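PDB 6P0F: GTPase subunit of restriction endonuclease from Thermococcus gammatolerans, which probably recognises modified DNA through its N-terminal YTH-like domain, as the GTP-hydrolysing subunit of an McrBC-type restriction endonuclease. Local coordinates for residues P39-N44 against L124-K129. Numbering follows the deposited sequence.
Sequences PDILDN and LMFFKK
Ile41 on the helix and Phe126 on the strand make the apolar part of this contact. The methyl CG2 of Ile41 sits over the centre of one face of the Phe126 ring. Its nearest ring atom is CD1 of Phe126, 4.3 Å from CG2 of Ile41, a loose van der Waals approach. Both residues send their CB across the gap. With chi1 of Ile41 at -59°, CG2 stands anti to the backbone N, and this is the methyl that meets the ring. Phe126 also meets the ring of Phe52, with the planes about 25° apart.

Phe126 belongs to strand 123-127 of the mixed sheet in this YTH-type domain. Its backbone hydrogen-bonds to Cys98 and Glu99 of strand 91-102. Ile41 also touches Glu99 of strand 91-102, and Leu42 touches Cys50 of strand 49-55. The disulfide Cys45-Cys98 ties the end of the helix covalently to strand 91-102. The two segments bury only 152 Å² between them.

The polar part lies just beyond the strand, near the C-terminal end of the helix. Lys128 gives a weak hydrogen bond from NZ to the backbone O of Asn44, at 3.4 Å. CD of Lys128 is almost as close, 3.5 Å from O of Asn44, so the chain runs alongside the carbonyl oxygen. CG of Lys128 is trans to its own N (chi1 -177°), and bends at chi2 and chi3 bring the amine round to the helix. Its positive charge would be expected to suit the partial negative charge at this helix end.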
loop_
_atom_site.group_PDB
_atom_site.type_symbol
_atom_site.label_atom_id
_atom_site.label_comp_id
_atom_site.label_asym_id
_atom_site.label_seq_id
_atom_site.Cartn_x
_atom_site.Cartn_y
_atom_site.Cartn_z
ATOM N N PRO A 39 -5.128 8.597 -19.554
ATOM C CA PRO A 39 -6.551 8.739 -19.200
ATOM C C PRO A 39 -7.241 7.397 -19.020
ATOM O O PRO A 39 -8.225 7.285 -18.285
ATOM C CB PRO A 39 -7.124 9.535 -20.385
ATOM C CG PRO A 39 -6.163 9.258 -21.505
ATOM C CD PRO A 39 -4.824 9.202 -20.865
ATOM N N ASP A 40 -6.737 6.343 -19.646
ATOM C CA ASP A 40 -7.324 5.023 -19.433
ATOM C C ASP A 40 -7.221 4.611 -17.966
ATOM O O ASP A 40 -8.167 4.088 -17.371
ATOM C CB ASP A 40 -6.591 4.014 -20.326
ATOM C CG ASP A 40 -5.089 3.966 -19.975
ATOM O OD1 ASP A 40 -4.518 5.054 -19.849
ATOM O OD2 ASP A 40 -4.634 2.900 -19.600
ATOM N N ILE A 41 -6.027 4.800 -17.393
ATOM C CA ILE A 41 -5.816 4.471 -15.992
ATOM C C ILE A 41 -6.715 5.318 -15.114
ATOM O O ILE A 41 -7.402 4.813 -14.216
ATOM C CB ILE A 41 -4.333 4.667 -15.622
ATOM C CG1 ILE A 41 -3.440 3.791 -16.500
ATOM C CG2 ILE A 41 -4.165 4.416 -14.163
ATOM C CD1 ILE A 41 -3.617 2.331 -16.317
ATOM N N LEU A 42 -6.722 6.637 -15.355
ATOM C CA LEU A 42 -7.521 7.535 -14.529
ATOM C C LEU A 42 -9.011 7.219 -14.635
ATOM O O LEU A 42 -9.737 7.234 -13.631
ATOM C CB LEU A 42 -7.237 8.973 -14.940
ATOM C CG LEU A 42 -5.789 9.423 -14.801
ATOM C CD1 LEU A 42 -5.639 10.844 -15.317
ATOM C CD2 LEU A 42 -5.371 9.312 -13.347
ATOM N N ASP A 43 -9.487 6.922 -15.842
ATOM C CA ASP A 43 -10.896 6.592 -16.037
ATOM C C ASP A 43 -11.271 5.309 -15.296
ATOM O O ASP A 43 -12.338 5.211 -14.671
ATOM C CB ASP A 43 -11.179 6.431 -17.532
ATOM C CG ASP A 43 -11.268 7.776 -18.302
ATOM O OD1 ASP A 43 -11.360 8.863 -17.683
ATOM O OD2 ASP A 43 -11.275 7.719 -19.555
ATOM N N ASN A 44 -10.433 4.292 -15.405
ATOM C CA ASN A 44 -10.759 3.001 -14.816
ATOM C C ASN A 44 -10.616 2.992 -13.301
ATOM O O ASN A 44 -11.281 2.192 -12.632
ATOM C CB ASN A 44 -9.871 1.920 -15.435
ATOM C CG ASN A 44 -10.336 1.507 -16.816
ATOM O OD1 ASN A 44 -11.336 2.027 -17.344
ATOM N ND2 ASN A 44 -9.590 0.601 -17.433
ATOM N N LEU A 124 4.129 2.289 -9.440
ATOM C CA LEU A 124 2.913 2.782 -8.819
ATOM C C LEU A 124 1.837 1.711 -8.757
ATOM O O LEU A 124 1.669 0.911 -9.686
ATOM C CB LEU A 124 2.356 3.987 -9.593
ATOM C CG LEU A 124 3.290 5.145 -9.935
ATOM C CD1 LEU A 124 2.487 6.246 -10.633
ATOM C CD2 LEU A 124 3.951 5.670 -8.681
HETATM N N MSE A 125 1.049 1.769 -7.693
HETATM C CA MSE A 125 -0.153 0.937 -7.565
HETATM C C MSE A 125 -1.316 1.888 -7.269
HETATM O O MSE A 125 -1.218 2.709 -6.351
HETATM C CB MSE A 125 -0.010 -0.105 -6.463
HETATM C CG MSE A 125 0.155 0.505 -5.077
HETATM SE SE MSE A 125 0.803 -0.865 -3.803
HETATM C CE MSE A 125 2.335 -1.262 -4.790
ATOM N N PHE A 126 -2.404 1.775 -8.023
ATOM C CA PHE A 126 -3.586 2.603 -7.834
ATOM C C PHE A 126 -4.670 1.815 -7.104
ATOM O O PHE A 126 -4.826 0.614 -7.329
ATOM C CB PHE A 126 -4.113 3.113 -9.186
ATOM C CG PHE A 126 -3.323 4.264 -9.742
ATOM C CD1 PHE A 126 -2.128 4.035 -10.390
ATOM C CD2 PHE A 126 -3.755 5.579 -9.570
ATOM C CE1 PHE A 126 -1.350 5.097 -10.866
ATOM C CE2 PHE A 126 -2.995 6.621 -10.034
ATOM C CZ PHE A 126 -1.779 6.367 -10.689
ATOM N N PHE A 127 -5.420 2.507 -6.239
ATOM C CA PHE A 127 -6.560 1.958 -5.510
ATOM C C PHE A 127 -7.817 2.752 -5.851
ATOM O O PHE A 127 -7.838 3.976 -5.686
ATOM C CB PHE A 127 -6.327 2.023 -3.996
ATOM C CG PHE A 127 -5.120 1.290 -3.537
ATOM C CD1 PHE A 127 -3.882 1.918 -3.501
ATOM C CD2 PHE A 127 -5.204 -0.029 -3.138
ATOM C CE1 PHE A 127 -2.765 1.249 -3.086
ATOM C CE2 PHE A 127 -4.078 -0.712 -2.726
ATOM C CZ PHE A 127 -2.857 -0.067 -2.689
ATOM N N LYS A 128 -8.883 2.068 -6.277
ATOM C CA LYS A 128 -10.075 2.813 -6.692
ATOM C C LYS A 128 -10.775 3.448 -5.494
ATOM O O LYS A 128 -11.186 4.612 -5.553
ATOM C CB LYS A 128 -11.052 1.922 -7.448
ATOM C CG LYS A 128 -12.266 2.698 -7.943
ATOM C CD LYS A 128 -12.568 2.392 -9.378
ATOM C CE LYS A 128 -12.846 0.937 -9.562
ATOM N NZ LYS A 128 -13.693 0.699 -10.789
ATOM N N LYS A 129 -10.953 2.685 -4.414
ATOM C CA LYS A 129 -11.495 3.218 -3.165
ATOM C C LYS A 129 -10.332 3.435 -2.209
ATOM O O LYS A 129 -9.373 2.657 -2.220
ATOM C CB LYS A 129 -12.532 2.275 -2.547
ATOM C CG LYS A 129 -13.698 1.906 -3.491
ATOM C CD LYS A 129 -14.681 3.066 -3.699
ATOM C CE LYS A 129 -15.814 2.667 -4.647
ATOM N NZ LYS A 129 -16.758 3.787 -4.905
#